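PDB 1Y7W: halotolerant alpha-type carbonic anhydrase (dCA II) from Dunaliella salina, which catalyses the zinc-dependent, reversible hydration of carbon dioxide to bicarbonate and remains tolerant of high salt. Local coordinates for residues P113-G118 with K122-I127; D180-S185 with K214-P219; Q187-G192 with V206-I211; A199-T204 with F259-M264; G229-T232 with C236-R239. All blocks are in the same frame, centred on the assembly; numbering follows the deposited sequence.

Interaction 1 (P113-G118 with K122-I127)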
# COMPACT_ATOMS: atom_id res chain seq x y z
N PRO A 113 5.62 4.93 -14.35
CA PRO A 113 6.93 4.78 -13.69
C PRO A 113 7.58 3.53 -14.27
O PRO A 113 6.88 2.65 -14.78
CB PRO A 113 6.54 4.59 -12.19
CG PRO A 113 5.14 4.01 -12.25
CD PRO A 113 4.50 4.81 -13.39
N THR A 114 8.91 3.44 -14.21
CA THR A 114 9.57 2.25 -14.70
C THR A 114 10.58 1.69 -13.68
O THR A 114 11.11 2.41 -12.84
CB THR A 114 10.40 2.50 -16.02
OG1 THR A 114 11.45 3.43 -15.75
CG2 THR A 114 9.50 3.11 -17.11
N ILE A 115 10.85 0.40 -13.81
CA ILE A 115 11.89 -0.22 -12.98
C ILE A 115 12.60 -1.22 -13.88
O ILE A 115 11.93 -1.94 -14.67
CB ILE A 115 11.30 -1.00 -11.78
CG1 ILE A 115 10.39 -0.07 -10.95
CG2 ILE A 115 12.51 -1.58 -10.88
CD1 ILE A 115 9.64 -0.84 -9.77
N GLU A 116 13.93 -1.27 -13.78
CA GLU A 116 14.66 -2.23 -14.57
C GLU A 116 14.76 -3.47 -13.72
O GLU A 116 15.33 -3.44 -12.61
CB GLU A 116 16.06 -1.73 -14.92
CG GLU A 116 16.75 -2.74 -15.83
CD GLU A 116 18.25 -2.48 -15.99
OE1 GLU A 116 18.95 -2.61 -15.01
OE2 GLU A 116 18.72 -2.17 -17.09
N ILE A 117 14.23 -4.56 -14.26
CA ILE A 117 14.19 -5.81 -13.53
C ILE A 117 14.76 -6.94 -14.34
O ILE A 117 14.32 -7.21 -15.48
CB ILE A 117 12.73 -6.16 -13.07
CG1 ILE A 117 12.24 -5.12 -12.06
CG2 ILE A 117 12.71 -7.54 -12.36
CD1 ILE A 117 10.76 -5.24 -11.81
N GLY A 118 15.74 -7.60 -13.74
CA GLY A 118 16.43 -8.68 -14.42
C GLY A 118 16.98 -8.18 -15.75
O GLY A 118 16.92 -8.92 -16.74
N LYS A 122 10.96 -2.23 -17.18
CA LYS A 122 9.53 -2.48 -17.29
C LYS A 122 8.72 -1.28 -16.85
O LYS A 122 9.13 -0.53 -15.98
CB LYS A 122 9.14 -3.69 -16.47
CG LYS A 122 9.73 -5.02 -16.97
CD LYS A 122 9.38 -6.10 -15.96
CE LYS A 122 9.93 -7.51 -16.39
NZ LYS A 122 8.86 -8.47 -16.82
N SER A 123 7.56 -1.09 -17.46
CA SER A 123 6.67 0.03 -17.06
C SER A 123 5.65 -0.52 -16.05
O SER A 123 5.24 -1.69 -16.18
CB SER A 123 5.91 0.56 -18.29
OG SER A 123 6.79 1.33 -19.08
N PHE A 124 5.26 0.29 -15.06
CA PHE A 124 4.31 -0.17 -14.07
C PHE A 124 3.03 0.65 -14.07
O PHE A 124 3.06 1.87 -14.12
CB PHE A 124 4.98 -0.15 -12.69
CG PHE A 124 5.90 -1.32 -12.52
CD1 PHE A 124 5.44 -2.50 -11.95
CD2 PHE A 124 7.19 -1.29 -13.08
CE1 PHE A 124 6.25 -3.65 -11.93
CE2 PHE A 124 8.02 -2.46 -13.06
CZ PHE A 124 7.53 -3.61 -12.48
N VAL A 125 1.91 -0.05 -14.03
CA VAL A 125 0.60 0.60 -14.05
C VAL A 125 -0.07 0.58 -12.65
O VAL A 125 -0.29 -0.47 -12.13
CB VAL A 125 -0.34 -0.16 -15.03
CG1 VAL A 125 -1.69 0.52 -15.10
CG2 VAL A 125 0.38 -0.26 -16.46
N PRO A 126 -0.33 1.73 -12.05
CA PRO A 126 -1.00 1.78 -10.74
C PRO A 126 -2.38 1.14 -10.93
O PRO A 126 -3.11 1.52 -11.88
CB PRO A 126 -1.13 3.28 -10.45
CG PRO A 126 0.07 3.87 -11.18
CD PRO A 126 0.08 3.07 -12.50
N ILE A 127 -2.75 0.18 -10.07
CA ILE A 127 -4.05 -0.46 -10.23
C ILE A 127 -5.02 -0.18 -9.06
O ILE A 127 -6.23 -0.36 -9.19
CB ILE A 127 -3.92 -2.00 -10.50
CG1 ILE A 127 -3.00 -2.64 -9.46
CG2 ILE A 127 -3.34 -2.25 -11.97
CD1 ILE A 127 -3.11 -4.17 -9.40
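F124 lays its ring against I115 and I117, and this is where the contact is dense. I115 CD1 rides 4.0 Å above one face of the F124 ring, displaced toward the rim, whereas I117 CD1 comes in at the edge, 3.7 Å from F124 CZ. With CG turned away from its own carbonyl carbon (chi1 -77°), F124 swings its ring back along the partner strand to reach both isoleucines. M153 and A167, on the next strands, also touch this ring. P113 CD packs 3.4 Å from F124 O, a buried carbonyl oxygen with no hydrogen-bond partner. If F124 were an alanine, the ring would be gone and a gap would probably open beside I115 and I117. Backbone hydrogen bonds K122 N to I115 O (2.7 Å) and I115 N to K122 O (2.9 Å) make the hydrogen-bonded pair, and F124 N to P113 O (2.9 Å) follows. The other face is looser: T114 and S123, both partly exposed, form a non-hydrogen-bonded pair with T114 CG2 3.8 Å from S123 OG. On the I115 side, K122 marks the more exposed margin, its NZ salt-bridged to E155. The whole is an antiparallel beta hairpin at the margin of the large alpha-carbonic anhydrase sheet.

Interaction 2 (D180-S185 with K214-P219)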
# COMPACT_ATOMS: atom_id res chain seq x y z
N ASP A 180 -3.66 15.52 7.38
CA ASP A 180 -3.29 15.46 5.98
C ASP A 180 -4.42 16.05 5.14
O ASP A 180 -5.58 15.78 5.43
CB ASP A 180 -3.10 13.98 5.58
CG ASP A 180 -2.73 13.82 4.12
OD1 ASP A 180 -1.56 14.15 3.81
OD2 ASP A 180 -3.59 13.38 3.32
N ALA A 181 -4.08 16.76 4.06
CA ALA A 181 -5.09 17.37 3.17
C ALA A 181 -5.93 16.35 2.41
O ALA A 181 -7.17 16.47 2.32
CB ALA A 181 -4.40 18.31 2.16
N PHE A 182 -5.28 15.37 1.81
CA PHE A 182 -6.02 14.34 1.09
C PHE A 182 -6.95 13.57 2.04
O PHE A 182 -8.08 13.31 1.70
CB PHE A 182 -5.10 13.35 0.37
CG PHE A 182 -5.85 12.20 -0.26
CD1 PHE A 182 -5.68 10.92 0.20
CD2 PHE A 182 -6.83 12.43 -1.24
CE1 PHE A 182 -6.48 9.84 -0.29
CE2 PHE A 182 -7.63 11.38 -1.73
CZ PHE A 182 -7.45 10.08 -1.25
N LEU A 183 -6.45 13.16 3.21
CA LEU A 183 -7.30 12.43 4.16
C LEU A 183 -8.49 13.33 4.55
O LEU A 183 -9.66 12.88 4.69
CB LEU A 183 -6.49 12.02 5.41
CG LEU A 183 -5.45 10.88 5.12
CD1 LEU A 183 -4.76 10.40 6.40
CD2 LEU A 183 -6.17 9.70 4.40
N ASN A 184 -8.22 14.61 4.70
CA ASN A 184 -9.34 15.49 5.03
C ASN A 184 -10.40 15.50 3.95
O ASN A 184 -11.59 15.44 4.23
CB ASN A 184 -8.88 16.91 5.30
CG ASN A 184 -9.44 17.41 6.59
OD1 ASN A 184 -8.94 17.07 7.69
ND2 ASN A 184 -10.53 18.17 6.49
N SER A 185 -10.00 15.58 2.70
CA SER A 185 -10.95 15.61 1.63
C SER A 185 -11.71 14.31 1.57
O SER A 185 -12.93 14.33 1.43
CB SER A 185 -10.26 15.90 0.30
OG SER A 185 -11.12 15.60 -0.78
N LYS A 214 1.11 13.24 -7.18
CA LYS A 214 2.24 13.95 -6.64
C LYS A 214 1.91 14.89 -5.48
O LYS A 214 2.64 14.93 -4.46
CB LYS A 214 2.93 14.71 -7.77
CG LYS A 214 3.91 15.80 -7.34
CD LYS A 214 5.15 15.20 -6.73
CE LYS A 214 6.37 16.11 -6.94
NZ LYS A 214 6.21 17.30 -6.06
N THR A 215 0.83 15.65 -5.61
CA THR A 215 0.52 16.58 -4.54
C THR A 215 -0.28 16.00 -3.38
O THR A 215 -0.16 16.46 -2.25
CB THR A 215 -0.25 17.87 -5.10
OG1 THR A 215 -1.58 17.50 -5.51
CG2 THR A 215 0.52 18.44 -6.31
N GLN A 216 -1.06 14.96 -3.65
CA GLN A 216 -1.87 14.43 -2.58
C GLN A 216 -1.37 13.18 -1.87
O GLN A 216 -1.71 12.97 -0.72
CB GLN A 216 -3.28 14.18 -3.10
CG GLN A 216 -3.96 15.52 -3.46
CD GLN A 216 -5.38 15.32 -3.93
OE1 GLN A 216 -5.61 14.86 -5.05
NE2 GLN A 216 -6.35 15.65 -3.05
N LEU A 217 -0.59 12.35 -2.58
CA LEU A 217 -0.12 11.08 -2.03
C LEU A 217 1.37 10.98 -1.74
O LEU A 217 1.73 10.60 -0.65
CB LEU A 217 -0.57 9.93 -2.95
CG LEU A 217 -2.05 9.81 -3.33
CD1 LEU A 217 -2.19 8.66 -4.27
CD2 LEU A 217 -2.99 9.64 -2.10
N LEU A 218 2.24 11.35 -2.69
CA LEU A 218 3.67 11.22 -2.41
C LEU A 218 4.09 12.14 -1.30
O LEU A 218 3.59 13.27 -1.20
CB LEU A 218 4.52 11.53 -3.64
CG LEU A 218 4.38 10.61 -4.85
CD1 LEU A 218 5.66 10.81 -5.69
CD2 LEU A 218 4.31 9.14 -4.43
N PRO A 219 5.02 11.68 -0.43
CA PRO A 219 5.45 12.54 0.67
C PRO A 219 6.40 13.65 0.25
O PRO A 219 6.80 13.72 -0.91
CB PRO A 219 6.08 11.58 1.67
CG PRO A 219 6.57 10.45 0.82
CD PRO A 219 5.58 10.32 -0.32
O HOH W 1 -2.26 11.50 1.68
O HOH W 2 -2.54 15.20 0.83
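F182 lies with one ring face under the L217 side chain: L217 CD2 is 4.2 Å from the centroid of the F182 ring, in a CH-pi contact 28° off the normal. Q216 meets the same ring quite differently. Its NE2 comes to the edge, 3.7 Å from F182 CD2, and the amide plane stands at 84° to the ring, so the two do not stack. F182 CG is trans to its backbone nitrogen (chi1 174°), which turns the ring toward 214-217, one face to L217 and an edge to Q216. Q216 OE1 is held by N212 N.

No direct hydrogen bond joins the two segments; water does the work. Water 1 donates to both D180 OD2 (2.8 Å) and Q216 O (2.9 Å). Water 2 accepts from F182 N at 2.9 Å and lies close to Q216 O as well, so this one carbonyl is reached by two solvent molecules. D180 OD2 has a second task: its anti lone pair takes L183 N at 2.9 Å. The other oxygen, OD1, forms a salt bridge with R249, whose guanidinium also binds the carbonyls of T215, L217 and L218 and so ties both segments to strand 240-251. D180 is thus a classic aspartate N-cap, starting helix 181-195 where it packs against the short helix 213-217 with its wider pi-type turn, beside the large sheet.

Interaction 3 (Q187-G192 with V206-I211)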
# COMPACT_ATOMS: atom_id res chain seq x y z
N GLN A 187 -12.32 12.10 3.92
CA GLN A 187 -13.19 12.05 5.09
C GLN A 187 -14.43 12.92 4.89
O GLN A 187 -15.55 12.50 5.18
CB GLN A 187 -12.40 12.50 6.34
CG GLN A 187 -13.26 12.62 7.58
CD GLN A 187 -12.46 12.69 8.86
OE1 GLN A 187 -11.54 13.50 8.99
NE2 GLN A 187 -12.82 11.86 9.83
N THR A 188 -14.24 14.12 4.36
CA THR A 188 -15.31 15.07 4.13
C THR A 188 -16.25 14.54 3.08
O THR A 188 -17.46 14.61 3.23
CB THR A 188 -14.72 16.44 3.67
OG1 THR A 188 -14.01 17.03 4.77
CG2 THR A 188 -15.83 17.40 3.25
N GLN A 189 -15.69 14.01 1.99
CA GLN A 189 -16.51 13.46 0.94
C GLN A 189 -17.33 12.28 1.43
O GLN A 189 -18.52 12.16 1.13
CB GLN A 189 -15.64 12.97 -0.21
CG GLN A 189 -14.94 14.07 -1.00
CD GLN A 189 -14.10 13.45 -2.09
OE1 GLN A 189 -14.62 12.92 -3.09
NE2 GLN A 189 -12.78 13.45 -1.88
N ILE A 190 -16.67 11.36 2.11
CA ILE A 190 -17.38 10.19 2.60
C ILE A 190 -18.44 10.54 3.68
O ILE A 190 -19.57 10.12 3.58
CB ILE A 190 -16.37 9.13 3.13
CG1 ILE A 190 -15.62 8.53 1.91
CG2 ILE A 190 -17.12 7.98 3.82
CD1 ILE A 190 -14.44 7.61 2.30
N GLU A 191 -18.04 11.29 4.68
CA GLU A 191 -18.94 11.63 5.76
C GLU A 191 -20.15 12.36 5.19
O GLU A 191 -21.27 12.20 5.68
CB GLU A 191 -18.17 12.43 6.81
CG GLU A 191 -17.16 11.50 7.57
CD GLU A 191 -16.56 12.13 8.83
OE1 GLU A 191 -15.91 11.37 9.62
OE2 GLU A 191 -16.73 13.36 9.03
N GLY A 192 -19.92 13.10 4.11
CA GLY A 192 -20.98 13.83 3.46
C GLY A 192 -21.96 12.89 2.78
O GLY A 192 -23.15 13.11 2.89
N VAL A 206 -17.63 3.58 -4.51
CA VAL A 206 -18.28 4.86 -4.27
C VAL A 206 -17.44 5.99 -4.91
O VAL A 206 -16.26 6.12 -4.65
CB VAL A 206 -18.38 5.08 -2.72
CG1 VAL A 206 -18.90 6.50 -2.33
CG2 VAL A 206 -19.26 3.93 -2.14
N SER A 207 -18.04 6.82 -5.75
CA SER A 207 -17.27 7.88 -6.41
C SER A 207 -16.69 8.93 -5.53
O SER A 207 -17.35 9.42 -4.64
CB SER A 207 -18.14 8.56 -7.47
OG SER A 207 -18.42 7.60 -8.48
N ILE A 208 -15.42 9.28 -5.78
CA ILE A 208 -14.81 10.34 -5.05
C ILE A 208 -14.06 11.19 -6.10
O ILE A 208 -13.99 10.78 -7.26
CB ILE A 208 -13.84 9.81 -3.97
CG1 ILE A 208 -12.86 8.84 -4.59
CG2 ILE A 208 -14.64 9.21 -2.80
CD1 ILE A 208 -11.63 8.54 -3.68
N ASP A 209 -13.57 12.34 -5.70
CA ASP A 209 -12.90 13.27 -6.59
C ASP A 209 -11.60 12.71 -7.14
O ASP A 209 -10.99 11.83 -6.53
CB ASP A 209 -12.53 14.59 -5.89
CG ASP A 209 -13.72 15.42 -5.46
OD1 ASP A 209 -14.82 15.23 -5.98
OD2 ASP A 209 -13.52 16.28 -4.57
N ASN A 210 -11.17 13.29 -8.26
CA ASN A 210 -9.92 12.87 -8.88
C ASN A 210 -8.79 13.15 -7.94
O ASN A 210 -8.87 14.03 -7.08
CB ASN A 210 -9.70 13.63 -10.15
CG ASN A 210 -10.65 13.22 -11.23
OD1 ASN A 210 -11.18 12.08 -11.24
ND2 ASN A 210 -10.87 14.14 -12.17
N ILE A 211 -7.68 12.43 -8.13
CA ILE A 211 -6.55 12.56 -7.20
C ILE A 211 -5.22 12.87 -7.91
O ILE A 211 -4.84 12.15 -8.83
CB ILE A 211 -6.39 11.20 -6.46
CG1 ILE A 211 -7.70 10.90 -5.69
CG2 ILE A 211 -5.14 11.22 -5.56
CD1 ILE A 211 -7.68 9.49 -5.01
O HOH W 3 -10.78 12.18 -3.92
O HOH W 4 -17.24 12.81 -3.96
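Q189 and D209 supply the one direct hydrogen bond here: D209 N gives its proton to Q189 OE1 at 2.9 Å, with 155° at the hydrogen. The donor is tilted only 16° from the plane of the amide carbonyl and stands well to one side of the C=O direction. Q189 NE2 turns back to its own helix and bonds S185 OG.

Water extends this grip. Water 3 accepts from Q189 NE2 and donates to D209 O at 2.6 Å, so the amide takes D209 N directly at OE1 and reaches D209 O from NE2 through water. Water 4 gives a proton to Q189 OE1 at 2.8 Å and makes a weak second bond to S207 O, which K193 NZ also binds. With partners at both OE1 and NE2, the rotation of the amide is well fixed.

The remaining contacts are van der Waals. The amide of Q189 stacks on the carboxylate of D209, the planes 20° apart and Q189 CD 3.8 Å from D209 OD2. I208 touches OE1 of Q189 through its backbone side, at CA (3.2 Å) and CB (3.3 Å), while the rest of its side chain packs on A93, V95 and L186.

A leucine in place of Q189 would probably leave D209 N without its acceptor and break both water bridges. This is plain structural packing at the surface, in which one glutamine fastens helix 181-195 to the extended chain that follows strand 206-207.

Interaction 4 (A199-T204 with F259-M264)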
# COMPACT_ATOMS: atom_id res chain seq x y z
N ALA A 199 -24.60 7.12 -0.02
CA ALA A 199 -23.70 6.00 0.18
C ALA A 199 -23.93 5.45 1.60
O ALA A 199 -24.32 6.19 2.48
CB ALA A 199 -22.24 6.46 0.05
N SER A 200 -23.67 4.16 1.78
CA SER A 200 -23.79 3.46 3.07
C SER A 200 -22.49 2.71 3.31
O SER A 200 -21.82 2.35 2.37
CB SER A 200 -24.94 2.43 3.04
OG SER A 200 -26.16 3.10 2.83
N TYR A 201 -22.12 2.51 4.58
CA TYR A 201 -20.92 1.73 4.88
C TYR A 201 -21.11 0.34 4.25
O TYR A 201 -22.22 -0.20 4.26
CB TYR A 201 -20.77 1.56 6.37
CG TYR A 201 -20.57 2.86 7.11
CD1 TYR A 201 -19.59 3.76 6.71
CD2 TYR A 201 -21.33 3.17 8.26
CE1 TYR A 201 -19.34 4.90 7.39
CE2 TYR A 201 -21.09 4.35 8.98
CZ TYR A 201 -20.09 5.20 8.54
OH TYR A 201 -19.78 6.38 9.20
N GLY A 202 -20.03 -0.25 3.72
CA GLY A 202 -20.18 -1.54 3.09
C GLY A 202 -20.34 -1.38 1.57
O GLY A 202 -20.09 -2.34 0.83
N ASP A 203 -20.77 -0.21 1.11
CA ASP A 203 -20.87 0.02 -0.33
C ASP A 203 -19.44 0.00 -0.93
O ASP A 203 -18.49 0.47 -0.31
CB ASP A 203 -21.47 1.39 -0.63
CG ASP A 203 -22.96 1.45 -0.39
OD1 ASP A 203 -23.54 2.51 -0.67
OD2 ASP A 203 -23.54 0.43 0.07
N THR A 204 -19.31 -0.55 -2.13
CA THR A 204 -18.03 -0.57 -2.79
C THR A 204 -18.08 0.30 -4.05
O THR A 204 -19.17 0.57 -4.56
CB THR A 204 -17.59 -2.02 -3.15
OG1 THR A 204 -18.59 -2.66 -3.96
CG2 THR A 204 -17.33 -2.84 -1.88
N PHE A 259 -11.51 5.63 9.51
CA PHE A 259 -11.24 4.21 9.31
C PHE A 259 -12.05 3.29 10.21
O PHE A 259 -12.51 2.22 9.77
CB PHE A 259 -9.72 3.95 9.43
CG PHE A 259 -8.94 4.65 8.35
CD1 PHE A 259 -8.18 5.78 8.62
CD2 PHE A 259 -9.01 4.18 7.04
CE1 PHE A 259 -7.51 6.44 7.61
CE2 PHE A 259 -8.33 4.83 6.01
CZ PHE A 259 -7.57 5.97 6.30
N VAL A 260 -12.24 3.70 11.46
CA VAL A 260 -13.07 2.89 12.36
C VAL A 260 -14.54 2.92 11.93
O VAL A 260 -15.22 1.88 11.85
CB VAL A 260 -13.04 3.43 13.82
CG1 VAL A 260 -13.74 2.44 14.73
CG2 VAL A 260 -11.70 3.67 14.24
N ASP A 261 -15.04 4.12 11.69
CA ASP A 261 -16.43 4.26 11.28
C ASP A 261 -16.77 3.39 10.05
O ASP A 261 -17.76 2.66 10.04
CB ASP A 261 -16.73 5.73 11.00
CG ASP A 261 -16.80 6.60 12.28
OD1 ASP A 261 -16.79 7.83 12.11
OD2 ASP A 261 -16.85 6.07 13.44
N VAL A 262 -15.94 3.48 9.03
CA VAL A 262 -16.12 2.74 7.81
C VAL A 262 -15.91 1.26 8.03
O VAL A 262 -16.74 0.42 7.61
CB VAL A 262 -15.09 3.29 6.75
CG1 VAL A 262 -15.06 2.42 5.47
CG2 VAL A 262 -15.51 4.77 6.43
N THR A 263 -14.84 0.91 8.74
CA THR A 263 -14.55 -0.52 8.91
C THR A 263 -15.61 -1.27 9.73
O THR A 263 -16.07 -2.35 9.32
CB THR A 263 -13.13 -0.76 9.57
OG1 THR A 263 -12.10 -0.28 8.68
CG2 THR A 263 -12.91 -2.27 9.83
N MET A 264 -16.00 -0.71 10.87
CA MET A 264 -16.99 -1.40 11.71
C MET A 264 -18.39 -1.19 11.17
O MET A 264 -19.27 -2.03 11.37
CB MET A 264 -16.88 -0.91 13.16
CG MET A 264 -15.54 -1.18 13.80
SD MET A 264 -14.87 -2.81 13.44
CE MET A 264 -16.09 -3.86 14.21
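Y201 occupies the second position of a type II beta turn, S200 to D203, which brings its CA to 5.7 Å from V262 CA on helix 253-266. D203 N bonds S200 O to close the turn, and D203 OD1 takes S200 N at 3.0 Å from above its carboxylate plane, so the side chain of D203 also bonds back to the first residue of the turn. G202 has positive phi (96°), where a side chain would be pressed against the carbonyl oxygen of Y201.

The contact itself is carried by the tyrosine ring. D261 O sits 3.6 Å above one face of the Y201 ring, over its centre, so that the ring lies on the backbone of the helix. The Y201 and D261 side chains run alongside each other in the same direction, with ring and carboxylate planes 46° apart and Y201 OH 3.6 Å from D261 CB. D261 OD1 forms its salt bridge with K257, one turn earlier in the helix, and no hydrogen bond crosses the contact.

V262 meets the ring obliquely, its CA 3.8 Å from Y201 CD1. Although the side chain of V262 sets out away from the turn, chi1 of 171° puts CG2 beside its own backbone N, within 4.0 Å of Y201 CE1. I194, on helix 181-195, also touches the tyrosine.

Earlier in helix 253-266, F259 meets the rings of F131 and H133. This is structural packing, in which the loop between helix 181-195 and strand 206-207 uses a tight turn to rest an aromatic ring against the D261-V262 backbone of helix 253-266.

Interaction 5 (G229-T232 with C236-R239). With ACY (acetic acid), chain E.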
# COMPACT_ATOMS: atom_id res chain seq x y z
N GLY A 229 10.11 -8.29 -1.90
CA GLY A 229 9.22 -8.85 -0.91
C GLY A 229 8.00 -9.53 -1.45
O GLY A 229 8.00 -10.02 -2.56
N SER A 230 6.91 -9.45 -0.70
CA SER A 230 5.70 -10.16 -1.01
C SER A 230 4.42 -9.38 -0.79
O SER A 230 4.46 -8.28 -0.26
CB SER A 230 5.64 -11.39 -0.09
OG SER A 230 5.15 -11.06 1.23
N LEU A 231 3.29 -9.95 -1.20
CA LEU A 231 1.99 -9.37 -0.85
C LEU A 231 1.95 -9.53 0.69
O LEU A 231 2.50 -10.52 1.24
CB LEU A 231 0.80 -10.19 -1.40
CG LEU A 231 0.79 -10.22 -2.94
CD1 LEU A 231 -0.30 -11.14 -3.47
CD2 LEU A 231 0.55 -8.82 -3.39
N THR A 232 1.26 -8.61 1.38
CA THR A 232 1.17 -8.74 2.86
C THR A 232 -0.19 -9.35 3.27
O THR A 232 -0.56 -9.31 4.43
CB THR A 232 1.40 -7.37 3.55
OG1 THR A 232 0.35 -6.48 3.17
CG2 THR A 232 2.77 -6.78 3.17
N CYS A 236 0.27 -14.22 -0.04
CA CYS A 236 1.63 -13.79 0.27
C CYS A 236 2.61 -14.01 -0.88
O CYS A 236 3.78 -14.24 -0.66
CB CYS A 236 2.15 -14.56 1.47
SG CYS A 236 1.04 -14.43 2.92
N ASP A 237 2.12 -13.96 -2.11
CA ASP A 237 3.01 -14.18 -3.26
C ASP A 237 4.26 -13.32 -3.22
O ASP A 237 4.15 -12.12 -3.09
CB ASP A 237 2.33 -13.80 -4.59
CG ASP A 237 0.87 -14.27 -4.71
OD1 ASP A 237 0.21 -14.71 -3.74
OD2 ASP A 237 0.34 -14.15 -5.83
N GLU A 238 5.42 -13.92 -3.48
CA GLU A 238 6.70 -13.22 -3.50
C GLU A 238 7.00 -12.61 -4.89
O GLU A 238 7.89 -13.07 -5.62
CB GLU A 238 7.78 -14.18 -3.05
CG GLU A 238 7.62 -14.44 -1.50
CD GLU A 238 8.67 -15.33 -0.89
OE1 GLU A 238 8.61 -15.51 0.34
OE2 GLU A 238 9.55 -15.85 -1.60
N ARG A 239 6.20 -11.61 -5.24
CA ARG A 239 6.31 -10.95 -6.55
C ARG A 239 6.19 -9.45 -6.42
O ARG A 239 5.68 -8.75 -7.32
CB ARG A 239 5.27 -11.56 -7.52
CG ARG A 239 3.80 -11.34 -7.17
CD ARG A 239 2.89 -12.37 -7.95
NE ARG A 239 1.47 -12.23 -7.58
CZ ARG A 239 0.59 -11.43 -8.16
NH1 ARG A 239 -0.63 -11.47 -7.74
NH2 ARG A 239 0.92 -10.57 -9.15
C ACY E . 0.19 -5.42 -0.84
O ACY E . -0.01 -4.21 -0.37
OXT ACY E . 0.38 -6.39 -0.11
CH3 ACY E . 0.15 -5.53 -2.35
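L231 N donates to D237 O at 3.0 Å, the one conventional hydrogen bond between G229-T232 and C236-R239; its donor is tilted 33° from the carbonyl plane. Two CA-H...O contacts lie beside it, C236 CA to L231 O at 3.5 Å and E238 CA to G229 O. D237 O also takes a weak bond from R239 N, closing an inverse gamma turn centred on E238. S230 OG adds a donor to L231 O, at 2.7 Å and well above the carbonyl plane.

Van der Waals contact is made by L231. Its side chain runs alongside that of D237 and points the same way, bringing CD1 to 3.6 Å from D237 CG. D237 is drawn into a salt bridge, its OD2 2.8 Å from R239 NE and close to the guanidinium plane. Charge from the arginine would probably offset that of the carboxylate beside the leucine.

On its other branch, L231 CD2 is 3.5 Å from the methyl carbon CH3 of a bound acetic acid molecule, probably from the crystallisation liquor, and T232 N donates to its OXT at 2.8 Å. The side chain of L231 is about 8 Å from the zinc, and T232 OG1 bonds E137 OE1, consistent with the gatekeeper threonine-glutamate pair of alpha-carbonic anhydrases.

C236 is joined by a disulfide to C46. The loop links strand 224-229 to strand 240-251, with G229 bonded to V240, R239 to L166 of strand 166-175, and L231 packed on L166 and V240.

From the N terminus, interaction 1 closes a short hairpin at the sheet margin before any of the others opens. Interaction 2 opens at 180-185 and closes at 214-219, and interaction 3 lies wholly within that loop; both start from helix 181-195, and they touch where F182, Q216 and L217 meet I211. Interaction 4 opens at 199-204, inside both loops, but closes only at 259-264, so it crosses both; V206 packs on A199 between interactions 3 and 4. Interaction 5 falls within the long loop of interaction 4, near the zinc. Helix 181-195 is thus tied to helix 213-217 and to the chain after strand 206-207, and the loop following it to helix 253-266.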